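Local coordinates for DNA repair protein RAD2 (Saccharomyces cerevisiae, PDB 4Q0W) that cuts single-stranded DNA as a magnesium-dependent endonuclease of the XPG/RAD2 family, making an incision essential for nucleotide excision repair of UV-damaged and adduct-bearing DNA, at residues K270-N275 / K295-N300. Numbering follows the deposited sequence.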
loop_
_atom_site.group_PDB
_atom_site.type_symbol
_atom_site.label_atom_id
_atom_site.label_comp_id
_atom_site.label_asym_id
_atom_site.label_seq_id
_atom_site.Cartn_x
_atom_site.Cartn_y
_atom_site.Cartn_z
ATOM N N LYS A 270 -13.331 6.745 22.340
ATOM C CA LYS A 270 -14.612 7.295 21.898
ATOM C C LYS A 270 -14.905 8.625 22.581
ATOM O O LYS A 270 -15.208 9.617 21.916
ATOM C CB LYS A 270 -15.771 6.331 22.158
ATOM C CG LYS A 270 -17.136 6.960 21.815
ATOM C CD LYS A 270 -18.284 5.958 21.897
ATOM C CE LYS A 270 -18.585 5.533 23.336
ATOM N NZ LYS A 270 -19.666 4.478 23.361
ATOM N N ASP A 271 -14.786 8.647 23.906
ATOM C CA ASP A 271 -15.047 9.869 24.670
ATOM C C ASP A 271 -14.168 11.018 24.158
ATOM O O ASP A 271 -14.652 12.133 23.921
ATOM C CB ASP A 271 -14.836 9.636 26.176
ATOM C CG ASP A 271 -15.925 8.763 26.793
ATOM O OD1 ASP A 271 -17.008 8.621 26.185
ATOM O OD2 ASP A 271 -15.694 8.206 27.890
ATOM N N TRP A 272 -12.889 10.738 23.944
ATOM C CA TRP A 272 -11.981 11.749 23.399
ATOM C C TRP A 272 -12.459 12.312 22.058
ATOM O O TRP A 272 -12.497 13.528 21.850
ATOM C CB TRP A 272 -10.575 11.176 23.221
ATOM C CG TRP A 272 -9.751 12.027 22.325
ATOM C CD1 TRP A 272 -9.110 13.197 22.659
ATOM C CD2 TRP A 272 -9.492 11.812 20.932
ATOM N NE1 TRP A 272 -8.466 13.711 21.555
ATOM C CE2 TRP A 272 -8.680 12.880 20.485
ATOM C CE3 TRP A 272 -9.847 10.812 20.026
ATOM C CZ2 TRP A 272 -8.225 12.973 19.168
ATOM C CZ3 TRP A 272 -9.405 10.911 18.718
ATOM C CH2 TRP A 272 -8.600 11.983 18.302
ATOM N N TYR A 273 -12.818 11.420 21.145
ATOM C CA TYR A 273 -13.268 11.818 19.815
ATOM C C TYR A 273 -14.579 12.584 19.888
ATOM O O TYR A 273 -14.694 13.689 19.360
ATOM C CB TYR A 273 -13.465 10.566 18.960
ATOM C CG TYR A 273 -13.905 10.812 17.537
ATOM C CD1 TYR A 273 -13.148 11.601 16.675
ATOM C CD2 TYR A 273 -15.039 10.205 17.036
ATOM C CE1 TYR A 273 -13.538 11.800 15.367
ATOM C CE2 TYR A 273 -15.429 10.384 15.723
ATOM C CZ TYR A 273 -14.678 11.180 14.896
ATOM O OH TYR A 273 -15.078 11.359 13.590
ATOM N N ASN A 274 -15.574 11.982 20.532
ATOM C CA ASN A 274 -16.891 12.597 20.605
ATOM C C ASN A 274 -16.914 13.905 21.391
ATOM O O ASN A 274 -17.519 14.884 20.941
ATOM C CB ASN A 274 -17.919 11.610 21.148
ATOM C CG ASN A 274 -18.247 10.518 20.145
ATOM O OD1 ASN A 274 -17.868 10.608 18.981
ATOM N ND2 ASN A 274 -18.981 9.504 20.581
ATOM N N ASN A 275 -16.270 13.934 22.557
ATOM C CA ASN A 275 -16.249 15.168 23.344
ATOM C C ASN A 275 -15.634 16.324 22.563
ATOM O O ASN A 275 -16.114 17.460 22.629
ATOM C CB ASN A 275 -15.486 14.997 24.659
ATOM C CG ASN A 275 -16.173 14.055 25.616
ATOM O OD1 ASN A 275 -17.322 13.666 25.416
ATOM N ND2 ASN A 275 -15.468 13.690 26.678
ATOM N N LYS A 295 -8.400 14.467 12.547
ATOM C CA LYS A 295 -8.573 14.839 11.148
ATOM C C LYS A 295 -8.803 13.602 10.285
ATOM O O LYS A 295 -9.658 13.598 9.395
ATOM C CB LYS A 295 -7.356 15.622 10.651
ATOM C CG LYS A 295 -7.675 16.655 9.581
ATOM C CD LYS A 295 -7.929 16.021 8.219
ATOM C CE LYS A 295 -9.160 16.625 7.555
ATOM N NZ LYS A 295 -10.404 16.328 8.324
ATOM N N LYS A 296 -8.050 12.547 10.564
ATOM C CA LYS A 296 -8.204 11.291 9.832
ATOM C C LYS A 296 -9.578 10.640 10.050
ATOM O O LYS A 296 -10.204 10.163 9.096
ATOM C CB LYS A 296 -7.097 10.312 10.225
ATOM C CG LYS A 296 -7.237 8.953 9.575
ATOM C CD LYS A 296 -5.997 8.112 9.817
ATOM C CE LYS A 296 -6.162 6.730 9.214
ATOM N NZ LYS A 296 -4.952 5.903 9.453
ATOM N N LEU A 297 -10.041 10.607 11.299
ATOM C CA LEU A 297 -11.333 9.985 11.598
ATOM C C LEU A 297 -12.469 10.761 10.928
ATOM O O LEU A 297 -13.382 10.167 10.347
ATOM C CB LEU A 297 -11.540 9.866 13.116
ATOM C CG LEU A 297 -10.484 9.038 13.871
ATOM C CD1 LEU A 297 -10.535 9.308 15.374
ATOM C CD2 LEU A 297 -10.642 7.553 13.609
ATOM N N VAL A 298 -12.391 12.088 10.982
ATOM C CA VAL A 298 -13.387 12.942 10.329
ATOM C C VAL A 298 -13.435 12.656 8.830
ATOM O O VAL A 298 -14.496 12.329 8.281
ATOM C CB VAL A 298 -13.119 14.435 10.589
ATOM C CG1 VAL A 298 -14.064 15.310 9.767
ATOM C CG2 VAL A 298 -13.285 14.746 12.063
ATOM N N ASN A 299 -12.279 12.736 8.178
ATOM C CA ASN A 299 -12.196 12.460 6.749
ATOM C C ASN A 299 -12.722 11.071 6.412
ATOM O O ASN A 299 -13.346 10.871 5.366
ATOM C CB ASN A 299 -10.764 12.643 6.232
ATOM C CG ASN A 299 -10.672 12.497 4.718
ATOM O OD1 ASN A 299 -10.078 11.542 4.205
ATOM N ND2 ASN A 299 -11.283 13.429 3.997
ATOM N N ASN A 300 -12.505 10.113 7.307
ATOM C CA ASN A 300 -13.056 8.774 7.094
ATOM C C ASN A 300 -14.509 8.617 7.563
ATOM O O ASN A 300 -15.038 7.505 7.563
ATOM C CB ASN A 300 -12.154 7.693 7.716
ATOM C CG ASN A 300 -10.877 7.483 6.914
ATOM O OD1 ASN A 300 -10.848 7.747 5.710
ATOM N ND2 ASN A 300 -9.812 7.019 7.577
#
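Leu-297 reaches from helix 288-299 into the angle between Tyr-273 and Trp-272 of helix 266-278, and the contact is almost wholly apolar. CB of Leu-297 lies 3.6 Å from CE1 of Tyr-273, approaching the phenol ring obliquely, while CD1 of Leu-297 runs on to CD1 of Tyr-273 at 3.7 Å. The same CD1 methyl of Leu-297 meets the indole edge of Trp-272, near the ring plane and 3.9 Å from CZ3. In Tyr-273, CG stands anti to the backbone N (chi1 -179°), which sends the phenol toward the other helix; the axes of the two short segments come within 11.7 Å at closest and cross at -74°. Val-298 adds a looser touch, its CG2 lying 4.1 Å from OH of Tyr-273, at the ring edge near its plane.

The two helices belong to the helical part of the catalytic core, away from the metal-binding carboxylates. The XPG/RAD2 family carries a helix-3-turn-helix (H3TH) DNA-binding element, probably formed here by helices 230-240 and 253-263, which come before them in the chain. Lys-296 packs on a sugar of the bound DNA, and its NZ is hydrogen-bonded to Gly-250 O.

Polar links run through neighbouring residues. The hydroxyl of Tyr-273 is hydrogen-bonded to the carbonyl O of Ile-302, just beyond helix 288-299, which anchors the far end of a ring already packed against Leu-297. A phenylalanine in place of Tyr-273 would probably leave the carbonyl of Ile-302 without its phenolic partner and the ring without that anchor. Arg-294 makes a cation-pi contact with Trp-272 and hydrogen-bonds to the carbonyl oxygens of Trp-272 and Tyr-273.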